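Local coordinates for protein putative N-acetylmuramoyl-L-alanine amidase,autolysin cwp6 (Peptoclostridium difficile, PDB 5J72) that probably cleaves the amide bond between N-acetylmuramic acid and L-alanine in peptidoglycan as a zinc amidase, and carries CWB2 modules that anchor it to the cell wall, at residues Ala177-Ala182 with Lys250-Tyr255; Asp240-Ser245 with Leu289-Ser294; Lys260-Asn265 with Glu310-Gly315; Ile276-Gly281 with Thr356-Lys361. All coordinates share one frame; numbering follows the deposited sequence. Where two conformers were deposited one is given.

Contact 1. Residues Ala177-Ala182 with Lys250-Tyr255; sequences ASTYDA and KEIDKY
Tyr180 is engaged twice by the neighbouring module, once at its hydroxyl and once at its ring edge. The contact joins two cell wall binding (CWB2) modules. It lies where helix 174-180 of one meets the C-terminal end of helix 241-253 of the next. Tyr180 OH donates to Glu251 OE2 at 2.9 Å. It meets that oxygen from above the carboxylate plane, 40° out of it. The tyrosine ring and the carboxylate are turned steeply against each other. Glu251 CG is anti to the backbone N (chi1 174°), and the chain then bends at chi2, which brings the carboxylate to the phenol. Lys254 NZ forms a long salt bridge with the other carboxylate oxygen, Glu251 OE1.

The second grip is aromatic. Tyr180 turns its edge toward the face of Tyr255 in an offset edge-to-face pair, with centroids 5.6 Å apart and planes at 70°. Tyr180 CE1 leads this approach and lies 3.7 Å from Tyr255 CZ. Lys158 of strand 158-163 also touches both tyrosines.

Thr179 occupies the middle of the contact. Its OG1 is hydrogen-bonded to Pro175 O, one turn back in its own helix, and the same oxygen lies against the CG1 and CG2 branches of Ile252. Just beyond, helix 174-180 ends in a Schellman motif with Asp181 at positive phi. Ala182 N bonds to Ala177 O at 2.8 Å, and Asp181 N makes a weaker bond to Ser178 O. The methyl of Thr179 reaches across to the base of the second ring, with CG2 3.6 Å from both Tyr255 CB and Tyr255 CG.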
loop_
_atom_site.group_PDB
_atom_site.type_symbol
_atom_site.label_atom_id
_atom_site.label_comp_id
_atom_site.label_asym_id
_atom_site.label_seq_id
_atom_site.Cartn_x
_atom_site.Cartn_y
_atom_site.Cartn_z
ATOM N N ALA A 177 -5.879 -8.581 15.622
ATOM C CA ALA A 177 -4.804 -9.569 15.522
ATOM C C ALA A 177 -3.482 -8.956 15.962
ATOM O O ALA A 177 -2.696 -9.645 16.626
ATOM C CB ALA A 177 -4.672 -10.079 14.075
ATOM N N SER A 178 -3.245 -7.676 15.642
ATOM C CA SER A 178 -2.004 -7.020 16.037
ATOM C C SER A 178 -1.968 -6.797 17.538
ATOM O O SER A 178 -0.899 -6.907 18.159
ATOM C CB SER A 178 -1.845 -5.663 15.343
ATOM O OG SER A 178 -2.103 -5.808 13.943
ATOM N N THR A 179 -3.127 -6.479 18.146
ATOM C CA THR A 179 -3.149 -6.303 19.589
ATOM C C THR A 179 -2.821 -7.644 20.290
ATOM O O THR A 179 -2.136 -7.644 21.321
ATOM C CB THR A 179 -4.575 -5.836 20.016
ATOM O OG1 THR A 179 -4.754 -4.511 19.454
ATOM C CG2 THR A 179 -4.718 -5.765 21.529
ATOM N N TYR A 180 -3.311 -8.762 19.726
ATOM C CA TYR A 180 -2.978 -10.084 20.270
ATOM C C TYR A 180 -1.565 -10.557 19.831
ATOM O O TYR A 180 -1.050 -11.531 20.392
ATOM C CB TYR A 180 -3.890 -11.148 19.669
ATOM C CG TYR A 180 -5.370 -11.073 19.983
ATOM C CD1 TYR A 180 -5.823 -10.581 21.202
ATOM C CD2 TYR A 180 -6.307 -11.537 19.080
ATOM C CE1 TYR A 180 -7.186 -10.559 21.508
ATOM C CE2 TYR A 180 -7.671 -11.531 19.378
ATOM C CZ TYR A 180 -8.093 -11.045 20.591
ATOM O OH TYR A 180 -9.433 -11.099 20.828
ATOM N N ASP A 181 -1.003 -9.926 18.810
ATOM C CA ASP A 181 0.273 -10.347 18.168
ATOM C C ASP A 181 0.015 -11.786 17.672
ATOM O O ASP A 181 0.670 -12.746 18.047
ATOM C CB ASP A 181 1.473 -10.247 19.147
ATOM C CG ASP A 181 2.825 -10.525 18.463
ATOM O OD1 ASP A 181 2.883 -10.503 17.183
ATOM O OD2 ASP A 181 3.811 -10.769 19.192
ATOM N N ALA A 182 -0.994 -11.907 16.809
ATOM C CA ALA A 182 -1.438 -13.184 16.281
ATOM C C ALA A 182 -1.628 -13.144 14.777
ATOM O O ALA A 182 -1.923 -12.092 14.233
ATOM C CB ALA A 182 -2.811 -13.494 16.880
ATOM N N LYS A 250 -14.226 -2.666 21.032
ATOM C CA LYS A 250 -14.370 -2.875 22.488
ATOM C C LYS A 250 -13.400 -3.952 22.982
ATOM O O LYS A 250 -12.908 -3.894 24.123
ATOM C CB LYS A 250 -15.822 -3.341 22.802
ATOM C CG LYS A 250 -16.833 -2.194 22.557
ATOM C CD LYS A 250 -18.300 -2.760 22.743
ATOM C CE LYS A 250 -19.339 -1.684 22.530
ATOM N NZ LYS A 250 -20.681 -2.131 22.998
ATOM N N GLU A 251 -13.125 -4.942 22.115
ATOM C CA GLU A 251 -12.172 -5.983 22.521
ATOM C C GLU A 251 -10.761 -5.366 22.651
ATOM O O GLU A 251 -10.051 -5.616 23.621
ATOM C CB GLU A 251 -12.208 -7.133 21.515
ATOM C CG GLU A 251 -11.107 -8.165 21.823
ATOM C CD GLU A 251 -11.460 -9.192 22.948
ATOM O OE1 GLU A 251 -12.579 -9.127 23.508
ATOM O OE2 GLU A 251 -10.588 -10.077 23.240
ATOM N N ILE A 252 -10.360 -4.500 21.672
ATOM C CA ILE A 252 -9.048 -3.881 21.799
ATOM C C ILE A 252 -8.980 -3.053 23.109
ATOM O O ILE A 252 -7.961 -3.051 23.803
ATOM C CB ILE A 252 -8.787 -2.969 20.536
ATOM C CG1 ILE A 252 -8.636 -3.863 19.266
ATOM C CG2 ILE A 252 -7.510 -2.117 20.759
ATOM C CD1 ILE A 252 -8.729 -3.065 17.894
ATOM N N ASP A 253 -10.075 -2.363 23.431
ATOM C CA ASP A 253 -10.113 -1.518 24.633
ATOM C C ASP A 253 -9.902 -2.332 25.960
ATOM O O ASP A 253 -9.569 -1.738 26.989
ATOM C CB ASP A 253 -11.463 -0.788 24.674
ATOM C CG ASP A 253 -11.511 0.252 25.727
ATOM O OD1 ASP A 253 -10.704 1.195 25.661
ATOM O OD2 ASP A 253 -12.320 0.116 26.626
ATOM N N LYS A 254 -10.070 -3.654 25.918
ATOM C CA LYS A 254 -9.793 -4.484 27.112
ATOM C C LYS A 254 -8.305 -4.625 27.294
ATOM O O LYS A 254 -7.853 -4.968 28.398
ATOM C CB LYS A 254 -10.357 -5.885 26.924
ATOM C CG LYS A 254 -11.877 -5.992 26.992
ATOM C CD LYS A 254 -12.193 -7.407 26.540
ATOM C CE LYS A 254 -13.551 -7.949 26.980
ATOM N NZ LYS A 254 -13.504 -9.483 27.121
ATOM N N TYR A 255 -7.501 -4.381 26.220
ATOM C CA TYR A 255 -6.025 -4.489 26.316
ATOM C C TYR A 255 -5.350 -3.167 26.575
ATOM O O TYR A 255 -4.402 -3.102 27.356
ATOM C CB TYR A 255 -5.468 -5.039 24.990
ATOM C CG TYR A 255 -5.736 -6.516 24.869
ATOM C CD1 TYR A 255 -7.023 -6.999 24.616
ATOM C CD2 TYR A 255 -4.718 -7.442 25.086
ATOM C CE1 TYR A 255 -7.292 -8.379 24.616
ATOM C CE2 TYR A 255 -4.975 -8.811 25.074
ATOM C CZ TYR A 255 -6.257 -9.275 24.854
ATOM O OH TYR A 255 -6.422 -10.640 24.880
#

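Contact 2. Residues Asp240-Ser245 with Leu289-Ser294; sequences DRHETS and LANKDS
Ser245 OG accepts across the contact from Leu289 N and donates back into its own helix, to His242 O. Leu289 N to Ser245 OG is 2.9 Å, in an almost straight bond with an angle of 173°. Ser245 OG to His242 O is also 2.9 Å, and the hydroxyl comes from 27° outside the carbonyl plane. With chi1 at 79°, OG sits between the backbone N and the carbonyl carbon, within reach of both partners.

Leu289 O is served twice. Water 1 donates to Leu289 O at 2.7 Å and also donates to His242 O, so the water bridges the two carbonyls. His242 ND1 makes a weak bond to the same Leu289 O at 3.3 Å, reaching it with the ring edge. Ala290 O also lies at that edge, 3.4 Å from His242 CE1. Asn291 ND2 is placed over one face of the imidazole.

The segments belong to one CWB2 module. The start of helix 241-253 packs on the end of strand 287-290, an outer strand of a four-stranded parallel sheet. Asp240 is the N-cap of this helix, and its OD1 accepts from Glu243 N at 2.9 Å. The guanidinium of Arg241 leads away to a salt bridge with Glu270 and a hydrogen bond to Gly266 O. Its aliphatic root stays in the contact, with Arg241 CB 3.7 Å from Leu289 CD1.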
loop_
_atom_site.group_PDB
_atom_site.type_symbol
_atom_site.label_atom_id
_atom_site.label_comp_id
_atom_site.label_asym_id
_atom_site.label_seq_id
_atom_site.Cartn_x
_atom_site.Cartn_y
_atom_site.Cartn_z
ATOM N N ASP A 240 -23.995 -6.882 11.658
ATOM C CA ASP A 240 -23.488 -6.440 10.373
ATOM C C ASP A 240 -22.028 -5.988 10.573
ATOM O O ASP A 240 -21.562 -6.006 11.704
ATOM C CB ASP A 240 -24.345 -5.258 9.826
ATOM C CG ASP A 240 -24.313 -3.931 10.592
ATOM O OD1 ASP A 240 -23.513 -3.790 11.521
ATOM O OD2 ASP A 240 -25.100 -3.034 10.251
ATOM N N ARG A 241 -21.354 -5.589 9.529
ATOM C CA ARG A 241 -19.943 -5.116 9.603
ATOM C C ARG A 241 -19.784 -3.981 10.555
ATOM O O ARG A 241 -18.772 -3.916 11.221
ATOM C CB ARG A 241 -19.504 -4.534 8.262
ATOM C CG ARG A 241 -19.791 -5.465 7.141
ATOM C CD ARG A 241 -19.487 -4.849 5.821
ATOM N NE ARG A 241 -19.446 -5.909 4.839
ATOM C CZ ARG A 241 -18.917 -5.767 3.646
ATOM N NH1 ARG A 241 -18.396 -4.608 3.287
ATOM N NH2 ARG A 241 -18.891 -6.783 2.795
ATOM N N HIS A 242 -20.756 -3.044 10.645
ATOM C CA HIS A 242 -20.538 -1.890 11.538
ATOM C C HIS A 242 -20.491 -2.311 12.940
ATOM O O HIS A 242 -19.616 -1.842 13.677
ATOM C CB HIS A 242 -21.640 -0.787 11.413
ATOM C CG HIS A 242 -22.002 -0.480 10.003
ATOM N ND1 HIS A 242 -21.255 0.382 9.225
ATOM C CD2 HIS A 242 -23.017 -0.921 9.225
ATOM C CE1 HIS A 242 -21.812 0.440 8.025
ATOM N NE2 HIS A 242 -22.876 -0.333 7.995
ATOM N N GLU A 243 -21.423 -3.209 13.373
ATOM C CA GLU A 243 -21.410 -3.629 14.761
ATOM C C GLU A 243 -20.154 -4.512 15.049
ATOM O O GLU A 243 -19.591 -4.394 16.102
ATOM C CB GLU A 243 -22.670 -4.486 15.111
ATOM C CG GLU A 243 -22.778 -4.549 16.645
ATOM C CD GLU A 243 -23.917 -5.489 17.136
ATOM O OE1 GLU A 243 -24.461 -6.309 16.359
ATOM O OE2 GLU A 243 -24.217 -5.386 18.317
ATOM N N THR A 244 -19.798 -5.385 14.144
ATOM C CA THR A 244 -18.582 -6.186 14.355
ATOM C C THR A 244 -17.355 -5.276 14.546
ATOM O O THR A 244 -16.561 -5.556 15.428
ATOM C CB THR A 244 -18.369 -7.104 13.174
ATOM O OG1 THR A 244 -19.486 -7.996 13.153
ATOM C CG2 THR A 244 -17.041 -7.945 13.335
ATOM N N SER A 245 -17.224 -4.156 13.753
ATOM C CA SER A 245 -16.077 -3.268 13.936
ATOM C C SER A 245 -16.169 -2.646 15.301
ATOM O O SER A 245 -15.164 -2.427 15.980
ATOM C CB SER A 245 -16.003 -2.225 12.802
ATOM O OG SER A 245 -16.893 -1.119 12.914
ATOM N N LEU A 289 -16.184 1.112 11.132
ATOM C CA LEU A 289 -16.917 1.177 9.892
ATOM C C LEU A 289 -18.219 2.031 10.046
ATOM O O LEU A 289 -18.960 1.888 11.015
ATOM C CB LEU A 289 -17.244 -0.236 9.402
ATOM C CG LEU A 289 -15.983 -1.063 9.122
ATOM C CD1 LEU A 289 -16.418 -2.474 8.564
ATOM C CD2 LEU A 289 -15.097 -0.327 8.046
ATOM N N ALA A 290 -18.482 2.862 9.070
ATOM C CA ALA A 290 -19.606 3.801 9.146
ATOM C C ALA A 290 -20.455 3.818 7.887
ATOM O O ALA A 290 -20.191 3.145 6.880
ATOM C CB ALA A 290 -19.034 5.200 9.348
ATOM N N ASN A 291 -21.566 4.616 7.986
ATOM C CA ASN A 291 -22.418 4.898 6.846
ATOM C C ASN A 291 -21.870 6.199 6.247
ATOM O O ASN A 291 -21.018 6.848 6.854
ATOM C CB ASN A 291 -23.907 5.101 7.314
ATOM C CG ASN A 291 -24.459 3.803 7.822
ATOM O OD1 ASN A 291 -24.598 2.888 7.041
ATOM N ND2 ASN A 291 -24.676 3.603 9.110
ATOM N N LYS A 292 -22.364 6.614 5.102
ATOM C CA LYS A 292 -21.879 7.837 4.487
ATOM C C LYS A 292 -21.994 9.071 5.371
ATOM O O LYS A 292 -21.051 9.861 5.418
ATOM C CB LYS A 292 -22.639 8.081 3.198
ATOM C CG LYS A 292 -22.182 9.354 2.512
ATOM C CD LYS A 292 -22.617 9.344 1.053
ATOM C CE LYS A 292 -22.785 10.724 0.515
ATOM N NZ LYS A 292 -23.713 10.729 -0.650
ATOM N N ASP A 293 -23.120 9.268 6.089
ATOM C CA ASP A 293 -23.240 10.490 6.909
ATOM C C ASP A 293 -23.117 10.304 8.379
ATOM O O ASP A 293 -23.208 11.306 9.107
ATOM C CB ASP A 293 -24.593 11.192 6.660
ATOM C CG ASP A 293 -24.845 11.446 5.194
ATOM O OD1 ASP A 293 -23.964 12.011 4.531
ATOM O OD2 ASP A 293 -25.928 11.072 4.711
ATOM N N SER A 294 -22.912 9.102 8.884
ATOM C CA SER A 294 -22.788 9.014 10.339
ATOM C C SER A 294 -22.301 7.591 10.726
ATOM O O SER A 294 -22.420 6.652 9.915
ATOM C CB SER A 294 -24.160 9.222 10.998
ATOM O OG SER A 294 -25.000 8.142 10.580
HETATM O O HOH W 1 -19.495 1.075 13.547
#

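Contact 3. Residues Lys260-Asn265 with Glu310-Gly315; sequences KIYIAN and EAYYIG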
loop_
_atom_site.group_PDB
_atom_site.type_symbol
_atom_site.label_atom_id
_atom_site.label_comp_id
_atom_site.label_asym_id
_atom_site.label_seq_id
_atom_site.Cartn_x
_atom_site.Cartn_y
_atom_site.Cartn_z
ATOM N N LYS A 260 -7.928 6.566 19.317
ATOM C CA LYS A 260 -7.799 7.011 17.939
ATOM C C LYS A 260 -8.627 6.062 17.066
ATOM O O LYS A 260 -8.657 4.852 17.351
ATOM C CB LYS A 260 -6.309 6.958 17.519
ATOM C CG LYS A 260 -6.127 6.831 16.010
ATOM C CD LYS A 260 -4.695 7.347 15.556
ATOM C CE LYS A 260 -3.583 7.037 16.499
ATOM N NZ LYS A 260 -2.223 7.277 15.847
ATOM N N ILE A 261 -9.319 6.572 16.044
ATOM C CA ILE A 261 -10.043 5.678 15.162
ATOM C C ILE A 261 -9.767 6.057 13.707
ATOM O O ILE A 261 -9.474 7.201 13.382
ATOM C CB ILE A 261 -11.578 5.671 15.410
ATOM C CG1 ILE A 261 -12.177 7.086 15.227
ATOM C CG2 ILE A 261 -11.859 5.111 16.827
ATOM C CD1 ILE A 261 -13.722 7.042 15.336
ATOM N N TYR A 262 -9.816 5.052 12.842
ATOM C CA TYR A 262 -9.662 5.226 11.426
ATOM C C TYR A 262 -11.004 4.812 10.898
ATOM O O TYR A 262 -11.373 3.662 11.015
ATOM C CB TYR A 262 -8.560 4.283 10.868
ATOM C CG TYR A 262 -7.180 4.692 11.365
ATOM C CD1 TYR A 262 -6.453 5.686 10.720
ATOM C CD2 TYR A 262 -6.611 4.089 12.474
ATOM C CE1 TYR A 262 -5.190 6.054 11.147
ATOM C CE2 TYR A 262 -5.344 4.472 12.939
ATOM C CZ TYR A 262 -4.640 5.456 12.260
ATOM O OH TYR A 262 -3.418 5.888 12.684
ATOM N N ILE A 263 -11.755 5.756 10.268
ATOM C CA ILE A 263 -13.104 5.433 9.786
ATOM C C ILE A 263 -13.122 5.118 8.297
ATOM O O ILE A 263 -12.442 5.801 7.488
ATOM C CB ILE A 263 -13.987 6.680 10.064
ATOM C CG1 ILE A 263 -14.110 6.891 11.582
ATOM C CG2 ILE A 263 -15.353 6.483 9.436
ATOM C CD1 ILE A 263 -14.675 8.301 11.936
ATOM N N ALA A 264 -13.874 4.120 7.910
ATOM C CA ALA A 264 -14.078 3.811 6.485
ATOM C C ALA A 264 -15.581 3.488 6.319
ATOM O O ALA A 264 -16.260 3.126 7.308
ATOM C CB ALA A 264 -13.255 2.585 6.034
ATOM N N ASN A 265 -16.088 3.617 5.076
ATOM C CA ASN A 265 -17.496 3.292 4.802
ATOM C C ASN A 265 -17.590 1.754 4.784
ATOM O O ASN A 265 -16.898 1.134 4.025
ATOM C CB ASN A 265 -17.917 3.929 3.474
ATOM C CG ASN A 265 -19.391 3.738 3.236
ATOM O OD1 ASN A 265 -19.857 2.589 3.234
ATOM N ND2 ASN A 265 -20.172 4.809 3.039
ATOM N N GLU A 310 -8.074 11.348 18.403
ATOM C CA GLU A 310 -7.934 11.582 16.964
ATOM C C GLU A 310 -8.847 10.707 16.175
ATOM O O GLU A 310 -9.082 9.591 16.595
ATOM C CB GLU A 310 -6.483 11.227 16.468
ATOM C CG GLU A 310 -5.368 12.088 17.033
ATOM C CD GLU A 310 -3.997 11.451 16.817
ATOM O OE1 GLU A 310 -3.198 11.457 17.766
ATOM O OE2 GLU A 310 -3.726 10.950 15.707
ATOM N N ALA A 311 -9.410 11.231 15.057
ATOM C CA ALA A 311 -10.242 10.450 14.138
ATOM C C ALA A 311 -9.743 10.761 12.726
ATOM O O ALA A 311 -9.504 11.931 12.382
ATOM C CB ALA A 311 -11.705 10.819 14.258
ATOM N N TYR A 312 -9.590 9.743 11.907
ATOM C CA TYR A 312 -9.162 9.904 10.523
ATOM C C TYR A 312 -10.235 9.350 9.664
ATOM O O TYR A 312 -10.933 8.452 10.091
ATOM C CB TYR A 312 -7.850 9.156 10.239
ATOM C CG TYR A 312 -6.694 9.773 10.970
ATOM C CD1 TYR A 312 -6.358 9.354 12.253
ATOM C CD2 TYR A 312 -5.958 10.817 10.402
ATOM C CE1 TYR A 312 -5.327 9.950 12.962
ATOM C CE2 TYR A 312 -4.917 11.427 11.111
ATOM C CZ TYR A 312 -4.614 10.989 12.384
ATOM O OH TYR A 312 -3.621 11.586 13.118
ATOM N N TYR A 313 -10.423 9.913 8.467
ATOM C CA TYR A 313 -11.463 9.466 7.534
ATOM C C TYR A 313 -10.811 8.969 6.264
ATOM O O TYR A 313 -10.192 9.771 5.544
ATOM C CB TYR A 313 -12.401 10.666 7.204
ATOM C CG TYR A 313 -12.867 11.358 8.460
ATOM C CD1 TYR A 313 -13.982 10.894 9.167
ATOM C CD2 TYR A 313 -12.183 12.458 8.970
ATOM C CE1 TYR A 313 -14.386 11.512 10.345
ATOM C CE2 TYR A 313 -12.579 13.069 10.146
ATOM C CZ TYR A 313 -13.677 12.591 10.834
ATOM O OH TYR A 313 -14.046 13.163 12.036
ATOM N N ILE A 314 -10.966 7.694 5.936
ATOM C CA ILE A 314 -10.334 7.148 4.754
ATOM C C ILE A 314 -11.413 6.988 3.712
ATOM O O ILE A 314 -12.279 6.147 3.884
ATOM C CB ILE A 314 -9.669 5.732 5.044
ATOM C CG1 ILE A 314 -8.815 5.795 6.342
ATOM C CG2 ILE A 314 -8.799 5.260 3.835
ATOM C CD1 ILE A 314 -7.702 6.897 6.374
ATOM N N GLY A 315 -11.388 7.773 2.652
ATOM C CA GLY A 315 -12.461 7.685 1.663
ATOM C C GLY A 315 -12.833 9.096 1.199
ATOM O O GLY A 315 -12.644 10.048 1.952
HETATM O O HOH W 2 -14.636 4.846 3.012
#
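Lys260 runs along Glu310, both side chains pointing the same way from neighbouring parallel strands. Its CB and CG pass the backbone carbonyl of Glu310. Lys260 CD then comes to the ring edge of Tyr312, 3.7 Å from Tyr312 CE1, and lies equally near Glu310 OE2. The chain bends at chi3 (37°). CE and NZ stay close to the carboxylate, but Lys260 NZ to Glu310 OE2 is a long salt bridge of 4.0 Å. The ammonium has a stronger partner in Asp283, which also accepts from Tyr262 OH. Glu310 OE2 is itself held by Tyr312 OH at 2.7 Å, met on the anti side and 32° out of the carboxylate plane.

Strands 260-265 and 310-314 are the central pair of the four-stranded parallel sheet of a CWB2 module. Four backbone bonds join them: Ile261 N to Glu310 O, Tyr312 N to Ile261 O, Ile263 N to Tyr312 O and Ile314 N to Ile263 O. Beyond these, water 2 bridges Asn265 N and Ile314 O.

On the face carrying Lys260, the Tyr262 and Tyr312 rings lie side by side. Their planes are near parallel, at 18°, but slid so far that they barely overlap. Tyr262 CE1 touches Tyr312 CD1 at 3.7 Å. On the other face Ile263 CD1 packs at 3.6 Å from Tyr313 CE1, and Ile261 meets Ala311.

The carboxylate of Glu310 thus has a short phenol bond and only a long ion pair with Lys260. The hydrogen bond from Tyr312 is probably the stronger restraint on it.

Contact 4. Residues Ile276-Gly281 with Thr356-Lys361; sequences ISSKAG and TFYPDK
Phe357 carries the apolar part of the contact, meeting Ile276 and Lys279 of helix 270-283. Ile276 CG1 is anti to the backbone N (chi1 -165°), which sends CD1 out to the phenyl ring. There Ile276 CD1 lies 3.5 Å from Phe357 CE1. The methylenes of Lys279 cross the phenylalanine side chain at about a right angle, with Lys279 CG 3.8 Å from Phe357 CB. Thr356 CG2 covers one face of the ring over its centre, and Tyr312 pairs with it edge-to-face.

Direct polar contact is made by Tyr358. Tyr358 OH and Ser278 OG share a hydrogen bond of 2.9 Å, and either hydroxyl could be the donor. The tyrosine ring leans against Lys279 CB on the way.

Water adds a third group. Water 3 lies between Tyr358 OH, at 2.7 Å, and Ser278 O, and probably links the phenol to the helix backbone. Waters 4 and 5 both donate to Phe357 O, water 4 at 2.7 Å, and both accept weakly from Lys279 NZ. The stronger partner of that ammonium is Asp283, by a salt bridge.

From Tyr358 on, Lys410 NZ hydrogen-bonds to Tyr358 O and Asp360 O. Helix 270-283 here meets the end of helix 346-357, a helix-to-helix-end joint between the second and third of the three CWB2 modules, as expected where such repeats pack together.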
loop_
_atom_site.group_PDB
_atom_site.type_symbol
_atom_site.label_atom_id
_atom_site.label_comp_id
_atom_site.label_asym_id
_atom_site.label_seq_id
_atom_site.Cartn_x
_atom_site.Cartn_y
_atom_site.Cartn_z
ATOM N N ILE A 276 -6.046 1.196 5.052
ATOM C CA ILE A 276 -5.524 1.761 6.307
ATOM C C ILE A 276 -5.204 0.640 7.358
ATOM O O ILE A 276 -4.736 0.924 8.452
ATOM C CB ILE A 276 -6.591 2.761 6.849
ATOM C CG1 ILE A 276 -5.968 3.658 7.936
ATOM C CG2 ILE A 276 -7.824 1.967 7.418
ATOM C CD1 ILE A 276 -4.732 4.528 7.436
ATOM N N SER A 277 -5.442 -0.616 6.980
ATOM C CA SER A 277 -5.281 -1.780 7.875
ATOM C C SER A 277 -3.880 -1.908 8.479
ATOM O O SER A 277 -3.727 -2.149 9.694
ATOM C CB SER A 277 -5.544 -3.074 7.057
ATOM O OG SER A 277 -6.905 -3.358 7.229
ATOM N N SER A 278 -2.833 -1.741 7.659
ATOM C CA SER A 278 -1.511 -1.942 8.238
ATOM C C SER A 278 -1.213 -0.842 9.214
ATOM O O SER A 278 -0.516 -1.094 10.201
ATOM C CB SER A 278 -0.403 -2.036 7.158
ATOM O OG SER A 278 -0.264 -0.806 6.445
ATOM N N LYS A 279 -1.746 0.333 8.984
ATOM C CA LYS A 279 -1.400 1.434 9.865
ATOM C C LYS A 279 -2.227 1.321 11.190
ATOM O O LYS A 279 -1.681 1.481 12.300
ATOM C CB LYS A 279 -1.717 2.742 9.116
ATOM C CG LYS A 279 -1.620 3.968 10.044
ATOM C CD LYS A 279 -0.183 4.119 10.633
ATOM C CE LYS A 279 -0.070 5.452 11.381
ATOM N NZ LYS A 279 0.995 5.435 12.414
ATOM N N ALA A 280 -3.518 1.063 11.048
ATOM C CA ALA A 280 -4.380 0.843 12.221
ATOM C C ALA A 280 -3.750 -0.348 13.051
ATOM O O ALA A 280 -3.778 -0.360 14.275
ATOM C CB ALA A 280 -5.796 0.428 11.735
ATOM N N GLY A 281 -3.198 -1.379 12.320
ATOM C CA GLY A 281 -2.588 -2.521 13.018
ATOM C C GLY A 281 -1.338 -2.120 13.767
ATOM O O GLY A 281 -1.133 -2.546 14.908
ATOM N N THR A 356 0.874 9.598 3.550
ATOM C CA THR A 356 0.495 10.296 4.771
ATOM C C THR A 356 0.893 9.620 6.061
ATOM O O THR A 356 1.373 10.296 6.985
ATOM C CB THR A 356 -1.035 10.366 4.765
ATOM O OG1 THR A 356 -1.435 11.102 3.597
ATOM C CG2 THR A 356 -1.633 11.031 6.040
ATOM N N PHE A 357 0.692 8.317 6.144
ATOM C CA PHE A 357 0.932 7.568 7.413
ATOM C C PHE A 357 2.264 6.889 7.509
ATOM O O PHE A 357 2.584 6.384 8.600
ATOM C CB PHE A 357 -0.220 6.523 7.592
ATOM C CG PHE A 357 -1.554 7.242 7.788
ATOM C CD1 PHE A 357 -2.519 7.210 6.820
ATOM C CD2 PHE A 357 -1.817 7.962 8.948
ATOM C CE1 PHE A 357 -3.735 7.869 6.984
ATOM C CE2 PHE A 357 -3.039 8.631 9.116
ATOM C CZ PHE A 357 -3.981 8.573 8.137
ATOM N N TYR A 358 3.065 6.837 6.427
ATOM C CA TYR A 358 4.410 6.254 6.456
ATOM C C TYR A 358 5.337 7.363 5.787
ATOM O O TYR A 358 5.915 7.132 4.722
ATOM C CB TYR A 358 4.485 4.946 5.609
ATOM C CG TYR A 358 3.650 3.854 6.250
ATOM C CD1 TYR A 358 4.217 2.960 7.161
ATOM C CD2 TYR A 358 2.274 3.763 6.007
ATOM C CE1 TYR A 358 3.435 2.000 7.805
ATOM C CE2 TYR A 358 1.487 2.806 6.649
ATOM C CZ TYR A 358 2.076 1.923 7.536
ATOM O OH TYR A 358 1.301 0.930 8.083
ATOM N N PRO A 359 5.460 8.517 6.418
ATOM C CA PRO A 359 6.250 9.646 5.941
ATOM C C PRO A 359 7.747 9.404 5.843
ATOM O O PRO A 359 8.404 10.090 5.074
ATOM C CB PRO A 359 5.909 10.747 6.946
ATOM C CG PRO A 359 5.669 10.033 8.180
ATOM C CD PRO A 359 4.887 8.820 7.742
ATOM N N ASP A 360 8.302 8.478 6.615
ATOM C CA ASP A 360 9.733 8.265 6.540
ATOM C C ASP A 360 10.198 7.941 5.128
ATOM O O ASP A 360 9.529 7.213 4.394
ATOM C CB ASP A 360 10.139 7.106 7.455
ATOM C CG ASP A 360 10.005 7.365 8.955
ATOM O OD1 ASP A 360 9.697 8.496 9.334
ATOM O OD2 ASP A 360 10.204 6.418 9.738
ATOM N N LYS A 361 11.381 8.483 4.723
ATOM C CA LYS A 361 11.901 8.144 3.409
ATOM C C LYS A 361 12.541 6.771 3.402
ATOM O O LYS A 361 12.716 6.202 2.328
ATOM C CB LYS A 361 12.944 9.195 2.933
ATOM C CG LYS A 361 12.294 10.524 2.545
ATOM C CD LYS A 361 13.180 11.673 3.089
HETATM O O HOH W 3 2.423 -0.878 9.693
HETATM O O HOH W 4 3.575 4.685 10.407
HETATM O O HOH W 5 2.479 8.039 10.925
#

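Contacts 2 and 3 lie within one CWB2 module and are buried. Contact 3 pairs central strands by backbone bonds, while contact 2 seats a helix start on an outer strand through a serine, a histidine and a water. They meet where strands 287-290 and 260-265 adjoin. Contacts 1 and 4 join this module to two others. Contact 1 is a surface contact of tyrosines and a carboxylate, whereas contact 4 is buried but watered. Contacts 1 and 2 use opposite ends of helix 241-253. Contact 4 packs onto contact 3, where Ile276 and Phe357 meet Tyr262, Tyr312 and Ile314. Contact 1 touches contact 4 through Ser178 and Gly281.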